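Local atomic coordinates of putative fumarylacetoacetate hydrolase family protein (PDB entry 3S52), a protein that is of unproven function but belongs to the fumarylacetoacetate hydrolase family, with that family's C-terminal domain, a mostly beta fold. Residues Lys21-Gly26 against Leu46-Glu51; Glu75-Ile80 against Gly187-Thr192; Ser27-His32 against Gly193-Val198; Asp104-Glu109 against Lys123-Asp128; Ala87-Val92 against Leu174-Ser179. All coordinates share one frame; numbering follows the deposited sequence.

Interaction 1: Lys21-Gly26 against Leu46-Glu51; sequences KVVCVG and LFIKPE
Cys24 sits as a small bump beneath the ring of Phe47, and the two residues form a hydrogen-bonded pair between the antiparallel strands 21-26 and 45-50. The ring reaches back over its neighbour because chi1 of Phe47 is 60°, which sets CG between the backbone N and the carbonyl carbon. One face of the ring then rests on Cys24 CB, 3.6 Å from the ring centroid and offset toward the rim, a CH-pi contact. Cys24 SG lies obliquely to the same ring, 4.5 Å from its centroid, and its other flank meets Lys49 CG at 4.0 Å. A slim thiol suits this hollow between an aromatic plate and an aliphatic lysine stem. The opposite face of the sheet carries branched residues: Ile48 sends CG2 to within 3.9 Å of Lys21 CB, while Leu46 tucks CD2 against the carbonyl O of Cys24. Helix 171-181 packs on Val23, Val25 and Leu46 there. Backbone bonds tie Val22 to Lys49 and Cys24 to Phe47, with Cys24 N to Phe47 O at 2.8 Å. The two lysines contribute mainly their stems here, since Lys21 NZ bridges to Asp188 and Lys49 NZ to Asp104. The strand pair is therefore apolar where it packs, with its buried ammonium groups compensated by carboxylates beyond it.

Interaction 2: Glu75-Ile80 against Gly187-Thr192; sequences ELAVLI and GDIVLT
A chi1 of 61° in Thr192 puts CG2 anti to the carbonyl carbon and against Val78 CG2, 3.9 Å away. Ile80 folds twice (chi1 -53°, chi2 -57°), bringing CD1 near Val190 CG2. These residues join the antiparallel strands 70-80 and 189-191 of the central mixed sheet. Ala77 lies on the face with Leu191 and Ile189; its lone methyl leaves room for Leu191 CD2, 3.6 Å from Ala77 CB. Val78 and Val190 form a hydrogen-bonded pair on the other face, where beta-branched side chains suit an extended backbone and Ile175 of helix 171-181 covers both. Just before strand 189-191, Gly187 N reaches Ile80 O at 2.7 Å, a nearly straight bond; the positive phi of Gly187 favours glycine. Glu75 lays OE1 against Leu191 CB (3.4 Å), but that oxygen is held by Gly193 N. Main-chain bonds pair amides with carbonyls across the strands, so the buried side chains from Ala77 to Ile80 can meet as hydrocarbon, while the carboxylates of Glu75 and Asp188 find partners outside, Asp188 at Arg185 N.

Interaction 3: Ser27-His32 against Gly193-Val198; sequences SNYAEH and GTPQGV. With SO4 (sulfate ion), chain E.
His32 and Thr194 make the tight centre of this contact: Thr194 CG2 stands over the middle of the imidazole ring, 3.7 Å from its centroid and 9° off the normal. Chi1 of His32, 173°, sets the ring anti to the main-chain N and carries it in beneath this methyl, while Val198 CG2 touches His32 CE1 obliquely at 3.6 Å. Tyr29 lays one ring face on Pro195, which lies toward the rim rather than over the centre, its puckered ring running alongside and pointing the same way. A water bridges Tyr29 OH and Gly193 O. Glycine suits position 193, whose backbone angles it alone takes easily and whose CA faces Asn28 CB. The segments are a loop leading into helix 30-35, with Tyr29 at the N-cap position, and the loop between strands 189-191 and 199-201. The first binds a sulfate, probably from the crystallisation liquor, though such ions often mark pockets: O1 accepts from His32 NE2 at 2.9 Å, near the ring plane, and O3 from Ser27 N at 2.8 Å. Glu35 holds His32 ND1, which fixes the ring's rotation. Toward solvent the fit slackens. Glu31 and Gln196 cross there obliquely, their carboxylate and amide planes 40° apart, and two waters join the segments partly through weak bonds.

Interaction 4: Asp104-Glu109 against Lys123-Asp128; sequences DLTLRE and KAKAFD. With SO4 (sulfate ion), chain E.
A polar site holding a sulfate lies at one end of this contact, where strand 96-107 passes into helix 108-117 and meets the last turn of helix 122-125; a small hydrophobic cluster lies at the other. Lys125 connects the two segments at the polar site. Its chain bends at chi2 (-84°) and then runs straight, so that NZ arrives between Asp104 and Thr106. The salt bridge from Lys125 NZ to Asp104 OD2 measures 2.9 Å and comes from above the carboxylate plane, while Thr106 OG1 accepts from the same NZ at 2.8 Å. Sulfate O2 is a third, longer partner of this ammonium, and Glu73 a fourth through a salt bridge. Long and flexible, lysine can reach all of them from a helix end. Asp104, whose OD1 is taken up by Lys49, also has its OD2 near the carboxylates of Glu73 and Glu75. Away from the charges, Leu107 N donates to Ala124 O at 3.0 Å. The small Ala124 lets the strand end come this near. Leu107 CG and the carbonyl O of Leu105 meet the ring of Phe127 obliquely. Leu107 CG lies 3.7 Å from Phe127 CE2, and Leu107 CD1 reaches on to the carbonyl O of Lys123, 3.6 Å away.

Interaction 5: Ala87-Val92 against Leu174-Ser179; sequences ASEDRV and LISYMS
This is a partly buried contact at the margin of the fold, where the start of helix 89-95 and the residue leading into it meet one side of helix 171-181. Two serines on that helix grip the backbone of Ala87. A chi1 of 178° swings Ser176 OG away from its amide, and it donates to Ala87 O at 2.7 Å, nearly in line with the carbonyl bond. Ser179, one turn later, receives Ala87 N on its OG at 3.0 Å in an almost straight bond. The same hydroxyl donates back to Ser176 O, which fixes its orientation and leaves a lone pair for the amide. Serine suits both places, being short enough to let the backbone approach. A water adds a further link by donating to Ala87 O and Ser176 O. Deeper in, Val92 brings CG1 to 3.8 Å from Ile175 CB, and its CG2 rests on the backbone of Ser176; the two branched side chains cross at a slant. Ser88, at the N-cap, accepts from Arg91 N and so caps the first turn of helix 89-95. Because both polar backbone atoms of Ala87 find hydroxyl partners, the chain can enter its helix close against another without losing hydrogen bonds.

Interactions 1 and 2 meet within the mixed sheet: strands 21-26 and 189-191 are parallel neighbours, bonded through their backbones, with contact centres about 9 Å apart. Interaction 3 continues directly from strand 21-26 and from segment 187-192; its segment 27-32 binds the sulfate that interaction 4 reaches through Lys125 of helix 122-125. Interaction 5 lies far from that site, its centre about 26 Å from that of interaction 4, yet its helix 171-181 packs on the strands of interactions 1 and 2. Along the chain, interactions 4 and 5 are nested within the loop closed by interaction 2. Segments distant in sequence thus meet around the mixed sheet, with the sulfate site at the strand ends.

Interaction 1: Lys21-Gly26 against Leu46-Glu51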
# COMPACT_ATOMS: atom_id res chain seq x y z
N LYS A 21 -7.15 -2.55 -3.15
CA LYS A 21 -6.37 -1.40 -2.68
C LYS A 21 -7.05 -0.07 -2.97
O LYS A 21 -8.04 0.01 -3.72
CB LYS A 21 -4.95 -1.40 -3.28
CG LYS A 21 -4.91 -1.21 -4.82
CD LYS A 21 -3.46 -1.18 -5.34
CE LYS A 21 -3.40 -1.21 -6.89
NZ LYS A 21 -4.03 -2.44 -7.47
N VAL A 22 -6.48 0.97 -2.37
CA VAL A 22 -6.91 2.35 -2.55
C VAL A 22 -5.66 3.15 -2.94
O VAL A 22 -4.68 3.15 -2.19
CB VAL A 22 -7.48 2.90 -1.23
CG1 VAL A 22 -8.04 4.30 -1.41
CG2 VAL A 22 -8.53 1.96 -0.69
N VAL A 23 -5.66 3.77 -4.12
CA VAL A 23 -4.53 4.59 -4.57
C VAL A 23 -4.92 6.04 -4.37
O VAL A 23 -6.02 6.44 -4.72
CB VAL A 23 -4.15 4.29 -6.04
CG1 VAL A 23 -2.85 5.04 -6.45
CG2 VAL A 23 -3.97 2.81 -6.24
N CYS A 24 -4.03 6.80 -3.75
CA CYS A 24 -4.38 8.10 -3.20
C CYS A 24 -3.42 9.14 -3.68
O CYS A 24 -2.27 8.81 -3.99
CB CYS A 24 -4.31 8.06 -1.67
SG CYS A 24 -5.27 6.73 -0.91
N VAL A 25 -3.86 10.39 -3.71
CA VAL A 25 -2.97 11.48 -4.08
C VAL A 25 -2.81 12.48 -2.93
O VAL A 25 -3.79 12.87 -2.31
CB VAL A 25 -3.44 12.21 -5.35
CG1 VAL A 25 -4.82 12.91 -5.11
CG2 VAL A 25 -2.38 13.20 -5.82
N GLY A 26 -1.58 12.89 -2.65
CA GLY A 26 -1.36 13.94 -1.66
C GLY A 26 -1.16 15.28 -2.34
O GLY A 26 -0.87 15.35 -3.53
N LEU A 46 1.84 10.10 -4.83
CA LEU A 46 1.01 8.89 -4.78
C LEU A 46 1.34 8.03 -3.57
O LEU A 46 2.51 7.81 -3.27
CB LEU A 46 1.20 8.06 -6.05
CG LEU A 46 0.77 8.72 -7.36
CD1 LEU A 46 0.70 7.69 -8.46
CD2 LEU A 46 -0.63 9.34 -7.16
N PHE A 47 0.32 7.55 -2.88
CA PHE A 47 0.53 6.52 -1.87
C PHE A 47 -0.68 5.61 -1.90
O PHE A 47 -1.64 5.89 -2.62
CB PHE A 47 0.75 7.13 -0.48
CG PHE A 47 -0.41 7.96 0.01
CD1 PHE A 47 -0.52 9.30 -0.33
CD2 PHE A 47 -1.38 7.40 0.83
CE1 PHE A 47 -1.58 10.06 0.13
CE2 PHE A 47 -2.46 8.15 1.30
CZ PHE A 47 -2.56 9.48 0.94
N ILE A 48 -0.65 4.54 -1.11
CA ILE A 48 -1.68 3.50 -1.24
C ILE A 48 -2.13 3.05 0.14
O ILE A 48 -1.33 3.02 1.06
CB ILE A 48 -1.13 2.27 -2.02
CG1 ILE A 48 -0.73 2.67 -3.44
CG2 ILE A 48 -2.17 1.11 -2.04
CD1 ILE A 48 -0.15 1.52 -4.29
N LYS A 49 -3.42 2.72 0.28
CA LYS A 49 -3.93 2.10 1.49
C LYS A 49 -4.38 0.68 1.15
O LYS A 49 -4.89 0.43 0.05
CB LYS A 49 -5.13 2.86 2.05
CG LYS A 49 -4.92 4.35 2.33
CD LYS A 49 -6.20 4.92 2.98
CE LYS A 49 -6.14 6.42 3.23
NZ LYS A 49 -5.57 6.77 4.58
N PRO A 50 -4.21 -0.26 2.09
CA PRO A 50 -4.57 -1.65 1.77
C PRO A 50 -6.02 -1.93 2.14
O PRO A 50 -6.67 -1.09 2.74
CB PRO A 50 -3.64 -2.45 2.68
CG PRO A 50 -3.52 -1.57 3.91
CD PRO A 50 -3.53 -0.15 3.40
N GLU A 51 -6.50 -3.13 1.83
CA GLU A 51 -7.87 -3.51 2.16
C GLU A 51 -8.17 -3.33 3.65
O GLU A 51 -9.28 -2.96 4.04
CB GLU A 51 -8.13 -4.95 1.70
CG GLU A 51 -9.36 -5.59 2.34
CD GLU A 51 -9.06 -6.19 3.70
OE1 GLU A 51 -8.01 -6.85 3.85
OE2 GLU A 51 -9.88 -5.97 4.63

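Interaction 2: Glu75-Ile80 against Gly187-Thr192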
# COMPACT_ATOMS: atom_id res chain seq x y z
N GLU A 75 -12.43 13.49 1.05
CA GLU A 75 -11.98 13.33 -0.33
C GLU A 75 -13.04 12.66 -1.18
O GLU A 75 -13.79 11.81 -0.68
CB GLU A 75 -10.67 12.50 -0.40
CG GLU A 75 -9.59 12.97 0.60
CD GLU A 75 -8.18 12.50 0.26
OE1 GLU A 75 -7.99 11.91 -0.82
OE2 GLU A 75 -7.26 12.74 1.08
N LEU A 76 -13.07 13.02 -2.45
CA LEU A 76 -13.89 12.32 -3.43
C LEU A 76 -13.23 10.97 -3.72
O LEU A 76 -12.02 10.90 -4.00
CB LEU A 76 -14.00 13.14 -4.73
CG LEU A 76 -14.78 12.40 -5.82
CD1 LEU A 76 -16.25 12.39 -5.49
CD2 LEU A 76 -14.54 13.04 -7.20
N ALA A 77 -14.00 9.89 -3.62
CA ALA A 77 -13.48 8.55 -3.95
C ALA A 77 -14.09 8.09 -5.27
O ALA A 77 -15.27 8.29 -5.52
CB ALA A 77 -13.83 7.55 -2.83
N VAL A 78 -13.27 7.46 -6.11
CA VAL A 78 -13.69 7.00 -7.42
C VAL A 78 -13.53 5.49 -7.46
O VAL A 78 -12.47 4.97 -7.10
CB VAL A 78 -12.81 7.63 -8.51
CG1 VAL A 78 -13.25 7.18 -9.89
CG2 VAL A 78 -12.81 9.15 -8.39
N LEU A 79 -14.58 4.79 -7.86
CA LEU A 79 -14.55 3.33 -7.97
C LEU A 79 -14.23 2.92 -9.39
O LEU A 79 -14.90 3.34 -10.34
CB LEU A 79 -15.92 2.75 -7.55
CG LEU A 79 -16.13 1.23 -7.58
CD1 LEU A 79 -15.18 0.49 -6.67
CD2 LEU A 79 -17.57 0.88 -7.22
N ILE A 80 -13.20 2.10 -9.54
CA ILE A 80 -12.81 1.60 -10.85
C ILE A 80 -13.62 0.33 -11.17
O ILE A 80 -13.66 -0.60 -10.36
CB ILE A 80 -11.30 1.27 -10.92
CG1 ILE A 80 -10.44 2.47 -10.47
CG2 ILE A 80 -10.93 0.82 -12.33
CD1 ILE A 80 -10.69 3.74 -11.26
N GLY A 187 -12.75 -2.72 -8.94
CA GLY A 187 -12.94 -2.77 -7.51
C GLY A 187 -11.92 -1.95 -6.74
O GLY A 187 -12.06 -1.75 -5.54
N ASP A 188 -10.87 -1.47 -7.42
CA ASP A 188 -9.95 -0.58 -6.72
C ASP A 188 -10.60 0.78 -6.57
O ASP A 188 -11.52 1.13 -7.31
CB ASP A 188 -8.59 -0.46 -7.41
CG ASP A 188 -7.69 -1.68 -7.17
OD1 ASP A 188 -7.97 -2.50 -6.26
OD2 ASP A 188 -6.69 -1.83 -7.89
N ILE A 189 -10.14 1.54 -5.59
CA ILE A 189 -10.70 2.84 -5.31
C ILE A 189 -9.59 3.87 -5.47
O ILE A 189 -8.43 3.60 -5.11
CB ILE A 189 -11.26 2.88 -3.85
CG1 ILE A 189 -12.39 1.86 -3.67
CG2 ILE A 189 -11.71 4.28 -3.48
CD1 ILE A 189 -12.73 1.59 -2.19
N VAL A 190 -9.93 5.04 -6.00
CA VAL A 190 -8.97 6.13 -6.09
C VAL A 190 -9.45 7.28 -5.24
O VAL A 190 -10.62 7.68 -5.34
CB VAL A 190 -8.79 6.60 -7.53
CG1 VAL A 190 -8.03 7.94 -7.57
CG2 VAL A 190 -8.08 5.52 -8.35
N LEU A 191 -8.57 7.78 -4.37
CA LEU A 191 -8.86 8.96 -3.56
C LEU A 191 -8.21 10.15 -4.24
O LEU A 191 -7.05 10.06 -4.67
CB LEU A 191 -8.32 8.82 -2.14
CG LEU A 191 -9.01 7.77 -1.26
CD1 LEU A 191 -8.60 7.95 0.21
CD2 LEU A 191 -10.51 7.85 -1.41
N THR A 192 -8.96 11.23 -4.39
CA THR A 192 -8.55 12.35 -5.22
C THR A 192 -7.94 13.55 -4.47
O THR A 192 -7.65 14.57 -5.07
CB THR A 192 -9.71 12.81 -6.11
OG1 THR A 192 -10.78 13.24 -5.27
CG2 THR A 192 -10.19 11.67 -6.99
O HOH W 1 -11.15 15.14 -3.62

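Interaction 3: Ser27-His32 against Gly193-Val198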
# COMPACT_ATOMS: atom_id res chain seq x y z
N SER A 27 -1.33 16.36 -1.58
CA SER A 27 -1.06 17.69 -2.11
C SER A 27 -1.80 17.96 -3.40
O SER A 27 -1.19 18.44 -4.34
CB SER A 27 0.44 17.87 -2.38
OG SER A 27 1.22 17.55 -1.24
N ASN A 28 -3.08 17.61 -3.48
CA ASN A 28 -3.86 17.89 -4.70
C ASN A 28 -4.80 19.13 -4.69
O ASN A 28 -5.53 19.36 -5.64
CB ASN A 28 -4.57 16.63 -5.20
CG ASN A 28 -4.80 16.65 -6.71
OD1 ASN A 28 -3.98 17.15 -7.48
ND2 ASN A 28 -5.92 16.08 -7.13
N TYR A 29 -4.79 19.91 -3.61
CA TYR A 29 -5.52 21.17 -3.53
C TYR A 29 -4.58 22.25 -2.99
O TYR A 29 -3.95 22.05 -1.93
CB TYR A 29 -6.72 21.06 -2.58
CG TYR A 29 -7.87 20.23 -3.07
CD1 TYR A 29 -7.77 18.84 -3.13
CD2 TYR A 29 -9.08 20.81 -3.45
CE1 TYR A 29 -8.84 18.07 -3.59
CE2 TYR A 29 -10.14 20.04 -3.90
CZ TYR A 29 -10.01 18.66 -3.95
OH TYR A 29 -11.05 17.88 -4.38
N ALA A 30 -4.48 23.38 -3.67
CA ALA A 30 -3.51 24.42 -3.30
C ALA A 30 -3.66 24.94 -1.87
O ALA A 30 -2.66 25.14 -1.18
CB ALA A 30 -3.55 25.57 -4.29
N GLU A 31 -4.89 25.15 -1.42
CA GLU A 31 -5.11 25.64 -0.06
C GLU A 31 -4.73 24.61 1.00
O GLU A 31 -4.37 24.98 2.12
CB GLU A 31 -6.55 26.14 0.11
CG GLU A 31 -6.81 27.45 -0.65
CD GLU A 31 -8.23 27.98 -0.50
OE1 GLU A 31 -9.15 27.44 -1.16
OE2 GLU A 31 -8.42 28.94 0.28
N HIS A 32 -4.79 23.33 0.66
CA HIS A 32 -4.33 22.30 1.58
C HIS A 32 -2.80 22.27 1.62
O HIS A 32 -2.19 22.15 2.69
CB HIS A 32 -4.89 20.93 1.22
CG HIS A 32 -4.31 19.83 2.05
ND1 HIS A 32 -4.38 19.82 3.43
CD2 HIS A 32 -3.62 18.71 1.71
CE1 HIS A 32 -3.78 18.74 3.89
NE2 HIS A 32 -3.31 18.05 2.87
N GLY A 193 -7.80 13.43 -3.15
CA GLY A 193 -7.12 14.45 -2.37
C GLY A 193 -8.07 15.28 -1.52
O GLY A 193 -9.28 15.27 -1.73
N THR A 194 -7.51 16.02 -0.57
CA THR A 194 -8.36 16.74 0.36
C THR A 194 -8.15 18.26 0.24
O THR A 194 -7.03 18.73 0.07
CB THR A 194 -8.09 16.27 1.81
OG1 THR A 194 -9.12 16.72 2.67
CG2 THR A 194 -6.74 16.79 2.29
N PRO A 195 -9.25 19.03 0.34
CA PRO A 195 -9.16 20.49 0.32
C PRO A 195 -8.70 20.97 1.69
O PRO A 195 -8.40 20.14 2.56
CB PRO A 195 -10.60 20.92 0.05
CG PRO A 195 -11.43 19.84 0.67
CD PRO A 195 -10.64 18.55 0.47
N GLN A 196 -8.64 22.28 1.89
CA GLN A 196 -8.15 22.85 3.14
C GLN A 196 -9.10 22.53 4.30
O GLN A 196 -10.24 22.12 4.09
CB GLN A 196 -7.98 24.37 3.03
CG GLN A 196 -9.29 25.14 3.00
CD GLN A 196 -9.11 26.65 3.05
OE1 GLN A 196 -8.01 27.16 3.32
NE2 GLN A 196 -10.19 27.39 2.79
N GLY A 197 -8.61 22.70 5.53
CA GLY A 197 -9.44 22.50 6.69
C GLY A 197 -9.13 21.23 7.47
O GLY A 197 -9.82 20.90 8.42
N VAL A 198 -8.10 20.51 7.06
CA VAL A 198 -7.74 19.28 7.75
C VAL A 198 -7.51 19.55 9.24
O VAL A 198 -6.91 20.56 9.61
CB VAL A 198 -6.51 18.63 7.10
CG1 VAL A 198 -5.99 17.48 7.94
CG2 VAL A 198 -6.87 18.15 5.69
S SO4 E . -1.29 15.13 2.26
O1 SO4 E . -1.76 15.71 3.51
O2 SO4 E . -1.70 13.74 2.18
O3 SO4 E . -1.84 15.84 1.10
O4 SO4 E . 0.18 15.21 2.25
O HOH W 2 -4.61 17.60 -1.30
O HOH W 1 -11.15 15.14 -3.62
O HOH W 3 -9.46 24.01 -0.99
O HOH W 4 -4.64 27.43 3.45

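Interaction 4: Asp104-Glu109 against Lys123-Asp128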
# COMPACT_ATOMS: atom_id res chain seq x y z
N ASP A 104 -9.53 10.23 4.44
CA ASP A 104 -8.21 9.67 4.46
C ASP A 104 -7.70 10.10 5.82
O ASP A 104 -7.15 11.20 5.97
CB ASP A 104 -7.41 10.30 3.30
CG ASP A 104 -5.89 10.15 3.44
OD1 ASP A 104 -5.41 9.33 4.25
OD2 ASP A 104 -5.17 10.86 2.69
N LEU A 105 -7.81 9.19 6.79
CA LEU A 105 -7.42 9.49 8.16
C LEU A 105 -5.92 9.35 8.27
O LEU A 105 -5.34 8.39 7.77
CB LEU A 105 -8.07 8.55 9.19
CG LEU A 105 -9.60 8.43 9.27
CD1 LEU A 105 -9.97 7.48 10.39
CD2 LEU A 105 -10.24 9.78 9.47
N THR A 106 -5.30 10.28 8.98
CA THR A 106 -3.85 10.40 8.93
C THR A 106 -3.33 10.59 10.33
O THR A 106 -3.86 11.39 11.09
CB THR A 106 -3.45 11.62 8.09
OG1 THR A 106 -3.95 11.46 6.75
CG2 THR A 106 -1.91 11.81 8.06
N LEU A 107 -2.25 9.90 10.68
CA LEU A 107 -1.66 10.20 11.98
C LEU A 107 -0.68 11.30 11.66
O LEU A 107 0.45 11.06 11.24
CB LEU A 107 -0.95 8.96 12.53
CG LEU A 107 -1.92 7.80 12.82
CD1 LEU A 107 -1.20 6.49 13.15
CD2 LEU A 107 -2.87 8.19 13.93
N ARG A 108 -1.11 12.52 11.93
CA ARG A 108 -0.47 13.69 11.34
C ARG A 108 0.91 13.90 11.93
O ARG A 108 1.83 14.30 11.22
CB ARG A 108 -1.32 14.94 11.52
CG ARG A 108 -0.72 16.20 10.90
CD ARG A 108 -1.64 17.41 11.04
NE ARG A 108 -1.06 18.60 10.42
CZ ARG A 108 -1.71 19.75 10.22
NH1 ARG A 108 -2.98 19.87 10.60
NH2 ARG A 108 -1.10 20.77 9.65
N GLU A 109 1.05 13.66 13.23
CA GLU A 109 2.33 13.81 13.91
C GLU A 109 3.35 12.82 13.36
O GLU A 109 4.48 13.19 13.07
CB GLU A 109 2.18 13.63 15.43
CG GLU A 109 1.24 14.64 16.10
CD GLU A 109 0.91 14.28 17.55
OE1 GLU A 109 1.84 13.93 18.32
OE2 GLU A 109 -0.29 14.34 17.93
N LYS A 123 2.76 3.74 7.96
CA LYS A 123 2.30 3.71 9.35
C LYS A 123 1.34 4.85 9.64
O LYS A 123 0.44 4.70 10.48
CB LYS A 123 3.48 3.72 10.35
CG LYS A 123 4.31 2.44 10.38
CD LYS A 123 5.29 2.41 11.58
CE LYS A 123 6.65 2.96 11.22
NZ LYS A 123 7.63 2.75 12.34
N ALA A 124 1.56 6.00 9.00
CA ALA A 124 0.68 7.16 9.19
C ALA A 124 -0.59 7.16 8.33
O ALA A 124 -1.59 7.82 8.68
CB ALA A 124 1.44 8.46 8.97
N LYS A 125 -0.50 6.58 7.15
CA LYS A 125 -1.62 6.57 6.21
C LYS A 125 -2.38 5.26 5.96
O LYS A 125 -3.50 5.27 5.44
CB LYS A 125 -1.10 7.08 4.86
CG LYS A 125 -0.68 8.54 4.89
CD LYS A 125 -1.91 9.40 4.67
CE LYS A 125 -1.57 10.84 4.37
NZ LYS A 125 -2.86 11.60 4.19
N ALA A 126 -1.72 4.14 6.28
CA ALA A 126 -2.23 2.81 5.91
C ALA A 126 -2.78 1.98 7.05
O ALA A 126 -3.17 0.82 6.84
CB ALA A 126 -1.17 2.02 5.14
N PHE A 127 -2.80 2.54 8.26
CA PHE A 127 -3.15 1.78 9.45
C PHE A 127 -4.60 1.28 9.38
O PHE A 127 -5.40 1.79 8.59
CB PHE A 127 -2.92 2.62 10.72
CG PHE A 127 -3.74 3.89 10.75
CD1 PHE A 127 -5.01 3.90 11.32
CD2 PHE A 127 -3.24 5.06 10.20
CE1 PHE A 127 -5.77 5.08 11.34
CE2 PHE A 127 -3.99 6.23 10.20
CZ PHE A 127 -5.25 6.24 10.77
N ASP A 128 -4.93 0.27 10.18
CA ASP A 128 -6.27 -0.32 10.14
C ASP A 128 -7.33 0.75 10.29
O ASP A 128 -7.23 1.59 11.18
CB ASP A 128 -6.47 -1.33 11.27
CG ASP A 128 -5.70 -2.62 11.05
OD1 ASP A 128 -5.10 -2.79 9.96
OD2 ASP A 128 -5.71 -3.47 11.97
S SO4 E . -1.29 15.13 2.26
O1 SO4 E . -1.76 15.71 3.51
O2 SO4 E . -1.70 13.74 2.18
O3 SO4 E . -1.84 15.84 1.10
O4 SO4 E . 0.18 15.21 2.25

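Interaction 5: Ala87-Val92 against Leu174-Ser179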
# COMPACT_ATOMS: atom_id res chain seq x y z
N ALA A 87 -3.09 3.36 -18.91
CA ALA A 87 -4.30 3.66 -19.66
C ALA A 87 -4.35 5.11 -20.12
O ALA A 87 -3.91 6.02 -19.42
CB ALA A 87 -5.52 3.34 -18.81
N SER A 88 -4.90 5.32 -21.32
CA SER A 88 -5.12 6.66 -21.85
C SER A 88 -6.24 7.33 -21.09
O SER A 88 -7.03 6.67 -20.40
CB SER A 88 -5.49 6.58 -23.33
OG SER A 88 -6.82 6.08 -23.46
N GLU A 89 -6.32 8.65 -21.20
CA GLU A 89 -7.38 9.39 -20.52
C GLU A 89 -8.76 8.89 -20.93
O GLU A 89 -9.64 8.76 -20.10
CB GLU A 89 -7.23 10.89 -20.75
CG GLU A 89 -6.07 11.50 -19.97
CD GLU A 89 -5.95 12.99 -20.18
OE1 GLU A 89 -6.84 13.58 -20.82
OE2 GLU A 89 -4.96 13.58 -19.70
N ASP A 90 -8.94 8.59 -22.22
CA ASP A 90 -10.24 8.10 -22.67
C ASP A 90 -10.59 6.72 -22.10
O ASP A 90 -11.74 6.48 -21.70
CB ASP A 90 -10.26 8.04 -24.20
N ARG A 91 -9.62 5.82 -22.03
CA ARG A 91 -9.88 4.52 -21.43
C ARG A 91 -10.24 4.68 -19.95
O ARG A 91 -11.13 4.00 -19.44
CB ARG A 91 -8.68 3.60 -21.61
CG ARG A 91 -8.90 2.19 -21.06
CD ARG A 91 -7.65 1.34 -21.17
NE ARG A 91 -7.22 1.22 -22.56
CZ ARG A 91 -7.75 0.37 -23.43
NH1 ARG A 91 -7.31 0.32 -24.69
NH2 ARG A 91 -8.72 -0.44 -23.04
N VAL A 92 -9.55 5.60 -19.27
CA VAL A 92 -9.84 5.88 -17.86
C VAL A 92 -11.28 6.36 -17.70
O VAL A 92 -12.04 5.83 -16.89
CB VAL A 92 -8.87 6.93 -17.24
CG1 VAL A 92 -9.47 7.56 -15.98
CG2 VAL A 92 -7.51 6.28 -16.93
N LEU A 174 -5.23 12.16 -13.53
CA LEU A 174 -4.64 11.61 -12.30
C LEU A 174 -4.65 10.08 -12.37
O LEU A 174 -3.64 9.41 -12.14
CB LEU A 174 -5.40 12.09 -11.06
CG LEU A 174 -4.93 11.54 -9.70
CD1 LEU A 174 -3.55 12.06 -9.34
CD2 LEU A 174 -5.93 11.91 -8.60
N ILE A 175 -5.81 9.54 -12.70
CA ILE A 175 -5.96 8.10 -12.72
C ILE A 175 -5.12 7.52 -13.84
O ILE A 175 -4.52 6.46 -13.69
CB ILE A 175 -7.43 7.67 -12.83
CG1 ILE A 175 -8.19 8.10 -11.58
CG2 ILE A 175 -7.53 6.16 -13.00
CD1 ILE A 175 -9.68 7.73 -11.61
N SER A 176 -5.04 8.24 -14.95
CA SER A 176 -4.19 7.81 -16.04
C SER A 176 -2.76 7.71 -15.52
O SER A 176 -2.08 6.69 -15.70
CB SER A 176 -4.28 8.80 -17.20
OG SER A 176 -3.41 8.43 -18.25
N TYR A 177 -2.30 8.76 -14.87
CA TYR A 177 -0.97 8.78 -14.28
C TYR A 177 -0.72 7.61 -13.31
O TYR A 177 0.29 6.88 -13.45
CB TYR A 177 -0.70 10.12 -13.60
CG TYR A 177 0.66 10.20 -12.93
CD1 TYR A 177 1.83 10.26 -13.68
CD2 TYR A 177 0.76 10.18 -11.55
CE1 TYR A 177 3.08 10.32 -13.06
CE2 TYR A 177 2.00 10.25 -10.92
CZ TYR A 177 3.15 10.31 -11.67
OH TYR A 177 4.37 10.37 -11.02
N MSE A 178 -1.62 7.41 -12.35
CA MSE A 178 -1.49 6.30 -11.38
C MSE A 178 -1.31 4.96 -12.08
O MSE A 178 -0.53 4.11 -11.65
CB MSE A 178 -2.72 6.21 -10.47
CG MSE A 178 -2.92 7.39 -9.54
SE MSE A 178 -4.73 7.34 -8.72
CE MSE A 178 -4.43 8.71 -7.32
N SER A 179 -2.04 4.75 -13.16
CA SER A 179 -2.01 3.46 -13.86
C SER A 179 -0.66 3.21 -14.55
O SER A 179 -0.43 2.11 -15.02
CB SER A 179 -3.13 3.38 -14.90
OG SER A 179 -2.80 4.12 -16.07
O HOH W 5 -1.39 6.09 -18.47